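Local coordinates for protein SAM-dependent methyltransferase (Anabaena variabilis ATCC 29413, PDB 3GGD) that binds S-adenosyl-L-homocysteine in a Rossmann-like fold and probably transfers methyl groups from S-adenosyl-L-methionine to an acceptor substrate, at residues T166-I169 with D170-S174; L182-E185 with L186-M190; E202-E205 with L206-D210; H136-V139 with E140-E143; V43-D46 with L47-E51. All coordinates share one frame; numbering follows the deposited sequence.

Interaction 1: T166-I169 with D170-S174. With SO4 (sulfate ion), chain G.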
# COMPACT_ATOMS: atom_id res chain seq x y z
N THR A 166 6.49 13.27 2.54
CA THR A 166 6.75 14.67 2.17
C THR A 166 7.89 14.67 1.17
O THR A 166 8.90 13.96 1.34
CB THR A 166 7.13 15.50 3.41
OG1 THR A 166 6.08 15.37 4.36
CG2 THR A 166 7.35 16.99 3.07
N GLY A 167 7.71 15.44 0.12
CA GLY A 167 8.71 15.50 -0.93
C GLY A 167 8.34 14.65 -2.12
O GLY A 167 8.92 14.77 -3.17
N CYS A 168 7.32 13.81 -1.97
CA CYS A 168 6.91 12.94 -3.07
C CYS A 168 6.68 13.68 -4.39
O CYS A 168 7.18 13.28 -5.44
CB CYS A 168 5.63 12.18 -2.69
SG CYS A 168 4.90 11.20 -4.11
N ILE A 169 5.87 14.73 -4.34
CA ILE A 169 5.47 15.46 -5.56
C ILE A 169 6.68 16.21 -6.15
O ILE A 169 6.87 16.20 -7.35
CB ILE A 169 4.22 16.38 -5.31
CG1 ILE A 169 3.01 15.53 -4.84
CG2 ILE A 169 3.89 17.28 -6.53
CD1 ILE A 169 2.59 14.36 -5.74
N ASP A 170 7.48 16.85 -5.30
CA ASP A 170 8.71 17.46 -5.76
C ASP A 170 9.65 16.45 -6.44
O ASP A 170 10.29 16.74 -7.43
CB ASP A 170 9.46 18.08 -4.60
CG ASP A 170 8.82 19.38 -4.09
OD1 ASP A 170 7.94 19.98 -4.76
OD2 ASP A 170 9.24 19.79 -2.98
N PHE A 171 9.77 15.28 -5.85
CA PHE A 171 10.61 14.24 -6.38
C PHE A 171 10.21 13.91 -7.82
O PHE A 171 11.05 13.90 -8.73
CB PHE A 171 10.50 12.97 -5.51
CG PHE A 171 11.22 11.79 -6.08
CD1 PHE A 171 12.57 11.60 -5.81
CD2 PHE A 171 10.57 10.90 -6.90
CE1 PHE A 171 13.25 10.51 -6.36
CE2 PHE A 171 11.23 9.83 -7.46
CZ PHE A 171 12.59 9.65 -7.18
N PHE A 172 8.93 13.64 -8.03
CA PHE A 172 8.46 13.31 -9.37
C PHE A 172 8.54 14.49 -10.35
O PHE A 172 8.91 14.31 -11.51
CB PHE A 172 7.07 12.69 -9.34
CG PHE A 172 7.06 11.29 -8.85
CD1 PHE A 172 7.71 10.30 -9.55
CD2 PHE A 172 6.38 10.96 -7.69
CE1 PHE A 172 7.73 9.02 -9.08
CE2 PHE A 172 6.38 9.66 -7.20
CZ PHE A 172 7.04 8.68 -7.89
N ASN A 173 8.22 15.68 -9.88
CA ASN A 173 8.34 16.86 -10.71
C ASN A 173 9.79 17.18 -11.08
O ASN A 173 10.03 17.76 -12.15
CB ASN A 173 7.64 18.08 -10.06
CG ASN A 173 6.10 18.02 -10.19
OD1 ASN A 173 5.55 17.33 -11.08
ND2 ASN A 173 5.41 18.74 -9.32
N SER A 174 10.76 16.83 -10.24
CA SER A 174 12.17 17.04 -10.61
C SER A 174 12.56 16.10 -11.75
O SER A 174 13.35 16.45 -12.61
CB SER A 174 13.11 16.84 -9.42
OG SER A 174 12.79 17.72 -8.37
S SO4 G . 5.62 17.45 -1.82
O1 SO4 G . 6.75 17.13 -2.68
O2 SO4 G . 5.18 18.84 -2.04
O3 SO4 G . 5.92 17.15 -0.39
O4 SO4 G . 4.48 16.61 -2.21
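Three i to i+4 backbone bonds, from Phe-171 N to Gly-167 O, Phe-172 N to Cys-168 O and Asn-173 N to Ile-169 O, wind the first turns of helix 168-179, with Gly-167 at the N-cap. The positive phi of Gly-167 (100°) would press a CB against the preceding carbonyl oxygen. This helix N terminus holds a sulfate, probably from the crystallisation liquor, through backbone N-H groups: Gly-167 N lies very close to its O3, Ile-169 N binds its O4 at 3.2 Å, and Asp-170 N its O1 at 2.7 Å, almost straight at 175°. The positive end of the helix dipole probably helps to offset the nearby, like-charged carboxylate of Asp-170.

Cys-168 puts SG anti to its backbone N (chi1 173°), which carries the sulfur to Phe-172. There Cys-168 SG sits in the ring plane at the edge, 4.9 Å from the Phe-172 ring centroid and 3.8 Å from Phe-172 CE2. Phe-171 CD2 covers one face of that ring, over its centre. Ile-169 and Asn-173 run side by side. The amide of Asn-173 is held through OD1 by Leu-5 N, while Asn-173 ND2 rests 3.5 Å from Ile-169 CG2.

Interaction 2: L182-E185 with L186-M190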
# COMPACT_ATOMS: atom_id res chain seq x y z
N LEU A 182 7.52 12.21 -17.13
CA LEU A 182 7.46 11.36 -15.97
C LEU A 182 7.80 9.93 -16.39
O LEU A 182 7.74 9.59 -17.57
CB LEU A 182 6.07 11.43 -15.34
CG LEU A 182 5.66 12.76 -14.67
CD1 LEU A 182 4.14 12.78 -14.37
CD2 LEU A 182 6.49 13.03 -13.36
N PRO A 183 8.22 9.10 -15.44
CA PRO A 183 8.53 7.70 -15.70
C PRO A 183 7.38 6.91 -16.36
O PRO A 183 6.23 7.01 -15.90
CB PRO A 183 8.76 7.13 -14.30
CG PRO A 183 9.29 8.29 -13.53
CD PRO A 183 8.49 9.47 -14.04
N TYR A 184 7.69 6.13 -17.41
CA TYR A 184 6.69 5.28 -18.10
C TYR A 184 5.79 4.55 -17.14
O TYR A 184 4.56 4.59 -17.28
CB TYR A 184 7.37 4.22 -19.04
CG TYR A 184 6.38 3.21 -19.73
CD1 TYR A 184 5.31 3.68 -20.47
CD2 TYR A 184 6.57 1.81 -19.71
CE1 TYR A 184 4.39 2.81 -21.14
CE2 TYR A 184 5.66 0.90 -20.40
CZ TYR A 184 4.55 1.42 -21.10
OH TYR A 184 3.56 0.60 -21.83
N GLU A 185 6.39 3.89 -16.16
CA GLU A 185 5.61 3.06 -15.27
C GLU A 185 4.66 3.86 -14.38
O GLU A 185 3.65 3.32 -13.91
CB GLU A 185 6.52 2.14 -14.44
CG GLU A 185 7.47 1.25 -15.30
CD GLU A 185 8.81 1.91 -15.66
OE1 GLU A 185 8.97 3.15 -15.55
OE2 GLU A 185 9.73 1.15 -16.05
N LEU A 186 4.97 5.12 -14.14
CA LEU A 186 4.06 5.99 -13.37
C LEU A 186 2.94 6.45 -14.30
O LEU A 186 1.78 6.47 -13.92
CB LEU A 186 4.79 7.20 -12.80
CG LEU A 186 3.93 8.25 -12.04
CD1 LEU A 186 3.16 7.64 -10.84
CD2 LEU A 186 4.78 9.43 -11.61
N LEU A 187 3.29 6.80 -15.52
CA LEU A 187 2.28 7.19 -16.48
C LEU A 187 1.24 6.06 -16.65
O LEU A 187 0.03 6.33 -16.80
CB LEU A 187 2.92 7.61 -17.80
CG LEU A 187 3.65 8.96 -17.77
CD1 LEU A 187 4.40 9.23 -19.10
CD2 LEU A 187 2.66 10.13 -17.43
N LEU A 188 1.69 4.81 -16.59
CA LEU A 188 0.78 3.67 -16.69
C LEU A 188 -0.32 3.65 -15.64
O LEU A 188 -1.42 3.15 -15.92
CB LEU A 188 1.53 2.31 -16.66
CG LEU A 188 2.33 1.98 -17.93
CD1 LEU A 188 3.12 0.67 -17.76
CD2 LEU A 188 1.48 1.95 -19.19
N VAL A 189 -0.03 4.16 -14.44
CA VAL A 189 -1.05 4.22 -13.39
C VAL A 189 -1.91 5.47 -13.59
O VAL A 189 -3.13 5.41 -13.51
CB VAL A 189 -0.45 4.28 -11.92
CG1 VAL A 189 -1.47 3.71 -10.89
CG2 VAL A 189 0.89 3.57 -11.83
N MSE A 190 -1.26 6.59 -13.85
CA MSE A 190 -1.95 7.89 -13.99
C MSE A 190 -2.93 7.93 -15.15
O MSE A 190 -3.86 8.73 -15.19
CB MSE A 190 -0.93 9.02 -14.15
CG MSE A 190 -0.05 9.18 -12.88
SE MSE A 190 1.35 10.55 -13.20
CE MSE A 190 0.42 12.03 -14.09
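The N-terminal turn of helix 184-190 begins at Pro-183, the N-cap, whose carbonyl oxygen takes two backbone donors from the next turn. Leu-187 N approaches Pro-183 O at 3.0 Å, nearly end-on to the carbonyl, whereas Leu-186 N reaches the same oxygen from above the carbonyl plane, in a more bent bond of 132°. One residue on, Leu-188 N bonds to Tyr-184 O.

The side-chain evidence centres on Tyr-184 and Leu-188. With CG of Tyr-184 anti to its backbone N (chi1 176°), the ring reaches forward to the next turn and offers a face to the leucine. Leu-188 CD1 lies 3.9 Å from the Tyr-184 ring centroid, 23° off the normal and offset toward the rim, a CH-pi contact. The other methyl, Leu-188 CD2, stands 3.6 Å from Tyr-184 CE1 and equally near Tyr-184 OH, so both branches bear on the phenol end.

In the methyltransferase fold this short helix belongs to the connection between strands 158-164 and 211-217, and it packs against the preceding helix 168-179, where Phe-172 meets both Leu-182 and Leu-186. The side chains of Leu-182 and selenomethionine Met-190 cross at about a right angle, with Leu-182 CD1 3.8 Å from SE of Met-190. Leu-182 CB approaches Leu-187 CD2 at 4.2 Å. Glu-185, its chain bent at chi2, uses OE1 to bond His-225 ND1.

Interaction 3: E202-E205 with L206-D210. With CO (cobalt (II) ion), chain C.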
# COMPACT_ATOMS: atom_id res chain seq x y z
N GLU A 202 1.86 13.59 10.69
CA GLU A 202 0.68 14.38 11.06
C GLU A 202 -0.60 13.69 10.59
O GLU A 202 -1.64 13.86 11.21
CB GLU A 202 0.75 15.82 10.54
CG GLU A 202 1.84 16.67 11.20
CD GLU A 202 3.30 16.23 10.83
OE1 GLU A 202 3.54 15.62 9.73
OE2 GLU A 202 4.20 16.48 11.67
N ASP A 203 -0.53 12.91 9.51
CA ASP A 203 -1.70 12.14 9.08
C ASP A 203 -2.02 11.00 10.05
O ASP A 203 -3.17 10.61 10.17
CB ASP A 203 -1.54 11.58 7.65
CG ASP A 203 -1.61 12.68 6.58
OD1 ASP A 203 -2.51 13.56 6.63
OD2 ASP A 203 -0.75 12.64 5.66
N ILE A 204 -1.00 10.44 10.71
CA ILE A 204 -1.24 9.39 11.72
C ILE A 204 -2.06 10.03 12.86
O ILE A 204 -3.02 9.47 13.32
CB ILE A 204 0.03 8.79 12.31
CG1 ILE A 204 0.87 8.07 11.24
CG2 ILE A 204 -0.33 7.84 13.49
CD1 ILE A 204 0.22 6.87 10.63
N GLU A 205 -1.69 11.22 13.30
CA GLU A 205 -2.46 11.91 14.33
C GLU A 205 -3.87 12.29 13.88
O GLU A 205 -4.83 12.21 14.67
CB GLU A 205 -1.71 13.16 14.79
CG GLU A 205 -2.47 14.00 15.82
CD GLU A 205 -2.76 13.26 17.15
OE1 GLU A 205 -2.03 12.32 17.51
OE2 GLU A 205 -3.71 13.66 17.86
N LEU A 206 -4.02 12.68 12.62
CA LEU A 206 -5.29 13.13 12.08
C LEU A 206 -6.26 11.96 11.99
O LEU A 206 -7.39 12.08 12.46
CB LEU A 206 -5.10 13.78 10.69
CG LEU A 206 -6.32 14.29 9.93
CD1 LEU A 206 -7.11 15.36 10.71
CD2 LEU A 206 -5.90 14.86 8.54
N TYR A 207 -5.84 10.85 11.39
CA TYR A 207 -6.73 9.72 11.17
C TYR A 207 -6.76 8.70 12.29
O TYR A 207 -7.76 7.95 12.41
CB TYR A 207 -6.44 9.00 9.82
CG TYR A 207 -6.57 9.96 8.66
CD1 TYR A 207 -7.78 10.56 8.36
CD2 TYR A 207 -5.44 10.34 7.92
CE1 TYR A 207 -7.89 11.50 7.34
CE2 TYR A 207 -5.53 11.29 6.88
CZ TYR A 207 -6.74 11.86 6.60
OH TYR A 207 -6.82 12.78 5.59
N PHE A 208 -5.71 8.69 13.10
CA PHE A 208 -5.57 7.72 14.18
C PHE A 208 -5.19 8.36 15.49
O PHE A 208 -4.22 7.98 16.12
CB PHE A 208 -4.51 6.67 13.82
CG PHE A 208 -4.77 5.95 12.52
CD1 PHE A 208 -5.74 4.96 12.43
CD2 PHE A 208 -4.03 6.24 11.37
CE1 PHE A 208 -5.99 4.30 11.22
CE2 PHE A 208 -4.27 5.59 10.17
CZ PHE A 208 -5.25 4.61 10.09
N PRO A 209 -5.99 9.31 15.94
CA PRO A 209 -5.63 9.97 17.19
C PRO A 209 -5.67 9.02 18.41
O PRO A 209 -5.07 9.32 19.44
CB PRO A 209 -6.69 11.09 17.31
CG PRO A 209 -7.83 10.56 16.55
CD PRO A 209 -7.25 9.79 15.39
N ASP A 210 -6.40 7.91 18.29
CA ASP A 210 -6.51 6.91 19.33
C ASP A 210 -5.39 5.86 19.26
O ASP A 210 -5.43 4.87 19.96
CB ASP A 210 -7.89 6.22 19.29
CG ASP A 210 -8.33 5.74 17.90
OD1 ASP A 210 -7.80 6.22 16.86
OD2 ASP A 210 -9.32 4.96 17.84
CO CO C . -10.12 3.92 19.38
O HOH W 1 -4.36 13.61 4.74
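Backbone bonds link Glu-202, Asp-203 and Ile-204 to the residues four places on. Tyr-207 N to Asp-203 O is the straightest, at 2.9 Å and 170°, while Phe-208 N to Ile-204 O is bent to 136° where the chain leaves helical angles.

Polar side-chain contact runs through a water. Asp-203 and Tyr-207 lie side by side, pointing the same way, with carboxylate and ring planes 26° apart. The water donates to Asp-203 OD1 at 2.6 Å and pairs with Tyr-207 OH at 2.7 Å, sitting in the ring plane; Asp-203 OD2 is taken by Thr-200 N. A phenylalanine in place of Tyr-207 would probably leave this water without its hydroxyl partner and the Asp-203 carboxylate less firmly placed.

Apolar contact is modest: Leu-206 CG covers the centre of one Tyr-207 face, and Ile-204 CG2 nears Phe-208 CB at 4.4 Å.

Metal coordination closes the segment. Asp-210 OD2 binds cobalt at 2.0 Å together with His-244, while OD1 forms a salt bridge with Arg-150.

Helix 201-207 and its exit thus lie against helix 142-153, where Tyr-207 packs on Arg-142 and Glu-143 and Phe-208 on Leu-149, and against strand 237-244, where Ile-204 and Phe-208 both meet Ile-242.

Interaction 4: H136-V139 with E140-E143. With SAH (S-adenosyl-L-homocysteine), chain E.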
# COMPACT_ATOMS: atom_id res chain seq x y z
N HIS A 136 -2.05 7.48 -2.16
CA HIS A 136 -2.80 7.77 -3.39
C HIS A 136 -4.30 7.99 -3.14
O HIS A 136 -5.03 8.38 -4.08
CB HIS A 136 -2.62 6.63 -4.39
CG HIS A 136 -2.96 5.30 -3.82
ND1 HIS A 136 -4.26 4.86 -3.66
CD2 HIS A 136 -2.16 4.32 -3.33
CE1 HIS A 136 -4.24 3.67 -3.10
NE2 HIS A 136 -2.98 3.33 -2.88
N ILE A 137 -4.78 7.71 -1.93
CA ILE A 137 -6.20 7.90 -1.63
C ILE A 137 -6.53 9.40 -1.59
O ILE A 137 -5.86 10.19 -0.92
CB ILE A 137 -6.62 7.21 -0.29
CG1 ILE A 137 -6.34 5.70 -0.35
CG2 ILE A 137 -8.11 7.49 0.06
CD1 ILE A 137 -7.31 4.85 -1.20
N PRO A 138 -7.56 9.82 -2.34
CA PRO A 138 -7.96 11.22 -2.23
C PRO A 138 -8.18 11.60 -0.76
O PRO A 138 -8.77 10.82 -0.00
CB PRO A 138 -9.28 11.27 -3.02
CG PRO A 138 -9.11 10.17 -4.01
CD PRO A 138 -8.42 9.08 -3.28
N VAL A 139 -7.72 12.79 -0.40
CA VAL A 139 -7.73 13.25 1.00
C VAL A 139 -9.11 13.19 1.63
O VAL A 139 -9.26 12.75 2.77
CB VAL A 139 -7.07 14.66 1.12
CG1 VAL A 139 -7.34 15.29 2.51
CG2 VAL A 139 -5.57 14.49 0.87
N GLU A 140 -10.13 13.56 0.86
CA GLU A 140 -11.50 13.54 1.36
C GLU A 140 -12.08 12.13 1.59
O GLU A 140 -13.13 12.00 2.18
CB GLU A 140 -12.43 14.36 0.46
CG GLU A 140 -12.63 13.75 -0.94
CD GLU A 140 -11.54 14.09 -2.01
OE1 GLU A 140 -10.40 14.61 -1.70
OE2 GLU A 140 -11.90 13.83 -3.19
N LYS A 141 -11.38 11.08 1.17
CA LYS A 141 -11.82 9.72 1.39
C LYS A 141 -10.97 8.98 2.40
O LYS A 141 -11.26 7.83 2.73
CB LYS A 141 -11.83 8.97 0.06
CG LYS A 141 -12.98 9.51 -0.82
CD LYS A 141 -12.74 9.19 -2.26
CE LYS A 141 -13.91 9.70 -3.21
NZ LYS A 141 -13.41 9.64 -4.66
N ARG A 142 -9.93 9.63 2.90
CA ARG A 142 -8.97 8.97 3.78
C ARG A 142 -9.54 8.52 5.12
O ARG A 142 -9.11 7.50 5.65
CB ARG A 142 -7.73 9.83 4.01
CG ARG A 142 -6.82 9.87 2.79
CD ARG A 142 -5.62 10.79 2.99
NE ARG A 142 -4.70 10.72 1.84
CZ ARG A 142 -3.45 11.19 1.85
NH1 ARG A 142 -2.95 11.76 2.95
NH2 ARG A 142 -2.69 11.08 0.76
N GLU A 143 -10.50 9.25 5.66
CA GLU A 143 -11.09 8.90 6.94
C GLU A 143 -11.79 7.53 6.85
O GLU A 143 -11.75 6.79 7.80
CB GLU A 143 -12.03 10.02 7.43
CG GLU A 143 -13.01 9.62 8.57
CD GLU A 143 -12.36 9.26 9.95
OE1 GLU A 143 -11.15 9.52 10.19
OE2 GLU A 143 -13.10 8.71 10.82
N SAH E . 0.84 -3.23 -1.40
CA SAH E . 1.05 -3.62 -2.82
CB SAH E . 0.30 -2.72 -3.82
CG SAH E . 0.54 -1.20 -3.80
SD SAH E . -0.35 -0.32 -5.10
C SAH E . 2.53 -3.65 -3.18
O SAH E . 2.92 -4.32 -4.17
OXT SAH E . 3.34 -3.00 -2.53
C5' SAH E . -1.80 0.20 -4.22
C4' SAH E . -2.85 -0.95 -4.07
O4' SAH E . -3.99 -0.46 -3.32
C3' SAH E . -3.45 -1.51 -5.36
O3' SAH E . -3.34 -2.93 -5.44
C2' SAH E . -4.92 -1.13 -5.30
O2' SAH E . -5.83 -1.97 -6.04
C1' SAH E . -5.17 -1.08 -3.80
N9 SAH E . -6.36 -0.30 -3.42
C8 SAH E . -6.71 0.90 -3.96
N7 SAH E . -7.83 1.35 -3.37
C5 SAH E . -8.20 0.41 -2.46
C6 SAH E . -9.33 0.26 -1.55
N6 SAH E . -10.25 1.26 -1.57
N1 SAH E . -9.44 -0.83 -0.78
C2 SAH E . -8.49 -1.82 -0.85
N3 SAH E . -7.45 -1.73 -1.67
C4 SAH E . -7.27 -0.68 -2.50
O HOH W 2 -11.03 12.03 4.77
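Ile-137 to Arg-142 form the turn leading into helix 142-153, set by two i to i+3 bonds: Lys-141 N to Pro-138 O at 2.9 Å and Arg-142 N to Val-139 O at 3.2 Å. A water joins Val-139 O to Glu-143 N.

Arg-142 carries the side-chain contact. Extended from CG to NE, its chain runs back along the turn, and Arg-142 NE donates to Ile-137 O at 3.0 Å and 158°, with the oxygen near the guanidinium plane. Val-139 CG2 lies over the centre of one face of that group, 3.9 Å above its plane, and Arg-142 CG rests on Ile-137 CG2. Beyond the turn, NH1 bonds Ile-198 O and NH2, weakly, His-135 O. A leucine at Arg-142 would probably leave the carbonyls of Ile-137 and Ile-198 without these donors and the turn freer to shift.

Next to Ile-137, His-136 lines the ligand pocket of this Rossmann-like domain. A chi1 of 54° brings His-136 NE2 to 3.6 Å from C5' of S-adenosyl-L-homocysteine, while NE2 bonds weakly to Thr-132 O. The chemistry implies that a buried guanidinium, satisfied mainly by main-chain oxygens, probably helps to fix the course of the chain immediately after a pocket residue.

Interaction 5: V43-D46 with L47-E51. With SO4 (sulfate ion), chain J; EDO (1,2-ethanediol), chain M; EDO (1,2-ethanediol), chain L.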
# COMPACT_ATOMS: atom_id res chain seq x y z
N VAL A 43 9.57 -5.81 1.07
CA VAL A 43 9.20 -6.41 2.36
C VAL A 43 10.39 -6.94 3.23
O VAL A 43 10.31 -6.96 4.47
CB VAL A 43 8.09 -7.51 2.17
CG1 VAL A 43 8.67 -8.73 1.41
CG2 VAL A 43 7.40 -7.86 3.55
N VAL A 44 11.48 -7.35 2.60
CA VAL A 44 12.67 -7.76 3.34
C VAL A 44 13.24 -6.59 4.15
O VAL A 44 13.76 -6.77 5.29
CB VAL A 44 13.74 -8.31 2.39
CG1 VAL A 44 15.15 -8.34 3.08
CG2 VAL A 44 13.33 -9.65 1.88
N VAL A 45 13.15 -5.39 3.57
CA VAL A 45 13.57 -4.16 4.28
C VAL A 45 12.56 -3.79 5.38
O VAL A 45 12.94 -3.40 6.49
CB VAL A 45 13.72 -2.98 3.27
CG1 VAL A 45 13.87 -1.62 4.01
CG2 VAL A 45 14.91 -3.28 2.33
N ASP A 46 11.28 -3.99 5.10
CA ASP A 46 10.22 -3.67 6.08
C ASP A 46 10.17 -4.59 7.33
O ASP A 46 9.99 -4.10 8.46
CB ASP A 46 8.84 -3.76 5.41
CG ASP A 46 8.69 -2.78 4.22
OD1 ASP A 46 9.18 -1.63 4.35
OD2 ASP A 46 8.07 -3.16 3.21
N LEU A 47 10.35 -5.90 7.11
CA LEU A 47 10.05 -6.89 8.16
C LEU A 47 10.81 -6.65 9.48
O LEU A 47 10.20 -6.72 10.52
CB LEU A 47 10.22 -8.33 7.64
CG LEU A 47 9.82 -9.48 8.59
CD1 LEU A 47 8.38 -9.29 9.10
CD2 LEU A 47 10.01 -10.90 7.97
N PRO A 48 12.13 -6.35 9.45
CA PRO A 48 12.77 -6.07 10.73
C PRO A 48 12.14 -4.92 11.54
O PRO A 48 12.26 -4.88 12.77
CB PRO A 48 14.22 -5.76 10.34
CG PRO A 48 14.40 -6.32 8.98
CD PRO A 48 13.06 -6.23 8.32
N ARG A 49 11.46 -4.00 10.88
CA ARG A 49 10.88 -2.84 11.58
C ARG A 49 9.66 -3.20 12.41
O ARG A 49 9.28 -2.45 13.28
CB ARG A 49 10.49 -1.75 10.56
CG ARG A 49 11.69 -1.16 9.81
CD ARG A 49 11.26 -0.39 8.59
NE ARG A 49 12.42 0.22 7.92
CZ ARG A 49 12.36 0.88 6.78
NH1 ARG A 49 11.22 1.06 6.14
NH2 ARG A 49 13.45 1.39 6.24
N PHE A 50 9.02 -4.34 12.11
CA PHE A 50 7.83 -4.75 12.87
C PHE A 50 7.77 -6.19 13.40
O PHE A 50 6.91 -6.49 14.24
CB PHE A 50 6.58 -4.47 12.07
CG PHE A 50 6.42 -5.27 10.81
CD1 PHE A 50 5.70 -6.47 10.81
CD2 PHE A 50 6.84 -4.77 9.60
CE1 PHE A 50 5.49 -7.18 9.65
CE2 PHE A 50 6.63 -5.48 8.44
CZ PHE A 50 5.96 -6.69 8.45
N GLU A 51 8.65 -7.08 12.95
CA GLU A 51 8.53 -8.46 13.34
C GLU A 51 8.66 -8.73 14.84
O GLU A 51 8.13 -9.72 15.33
CB GLU A 51 9.54 -9.35 12.57
CG GLU A 51 10.99 -9.05 12.85
CD GLU A 51 11.92 -9.91 12.01
OE1 GLU A 51 11.63 -11.10 11.86
OE2 GLU A 51 12.95 -9.43 11.53
S SO4 J . 15.82 0.88 9.11
O1 SO4 J . 15.03 -0.32 9.41
O2 SO4 J . 16.07 1.03 7.67
O3 SO4 J . 17.12 0.68 9.77
O4 SO4 J . 15.21 2.08 9.68
C1 EDO M . 16.92 -7.10 6.25
O1 EDO M . 16.24 -5.83 6.18
C2 EDO M . 18.28 -6.94 6.93
O2 EDO M . 18.16 -6.76 8.34
C1 EDO L . 10.51 0.03 0.21
O1 EDO L . 10.49 -0.58 -1.10
C2 EDO L . 10.10 -0.96 1.34
O2 EDO L . 8.87 -1.71 1.07
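Val-45 and Arg-49, one helical turn apart, lie side by side and point the same way in helix 43-50. Val-45 holds CG1 anti to its backbone N (chi1 168°), which sets this methyl 3.7 Å above the guanidinium plane of Arg-49, offset toward the rim. The arginine runs extended from CG to NE and presents one edge to a sulfate, probably from the crystallisation liquor. Arg-49 NE donates to sulfate O1 at 3.1 Å and Arg-49 NH2 to sulfate O2 at 3.0 Å, the latter bond practically straight, and the sulfur lies in the guanidinium plane: a two-pronged grip.

The remaining nitrogen, NH1, turns to Tyr-160 OH. Asp-46 OD1 bonds the same hydroxyl and itself stands 3.8 Å from Arg-49 NH1 in a long salt bridge; this oxygen lies well out of the guanidinium plane, leaving charge attraction alone. Asp-46 OD2 bonds Tyr-129 OH and, at 2.7 Å, O2 of an ethanediol.

Phe-50 takes a chi1 of 66°, its CG between backbone N and carbonyl carbon, which brings the ring back to Asp-46, Phe-50 CD2 being 3.4 Å from Asp-46 O. That oxygen is bonded by Arg-49 N. Pro-48 has no N-H to give to the turn before, and the helix kinks here; an ethanediol hydroxyl donates to Val-44 O instead.

Against strand 158-164 of the methyltransferase sheet, then, the buried Asp-46 carboxylate has both oxygens bonded by tyrosine hydroxyls, with a positive charge close by, which probably fixes its rotation.

From the N terminus the order is interaction 5, 4, 1, 2, 3. Each joins adjoining segments and closes no more than a turn or two of helix, so they stand in series and none nests or crosses. Interaction 5, in helix 43-50, precedes the first strand, whereas interaction 4 enters the helix between strands 127-131 and 158-164, on the other side of the chain's centre. Interactions 1, 2 and 3 follow in the helical connection from strand 158-164 to strand 211-217. Two pairs touch: Phe-172 of interaction 1 packs on Leu-182 and Leu-186 of interaction 2, and Tyr-207 of interaction 3 meets Arg-142 of interaction 4, tying helix 201-207 to helix 142-153.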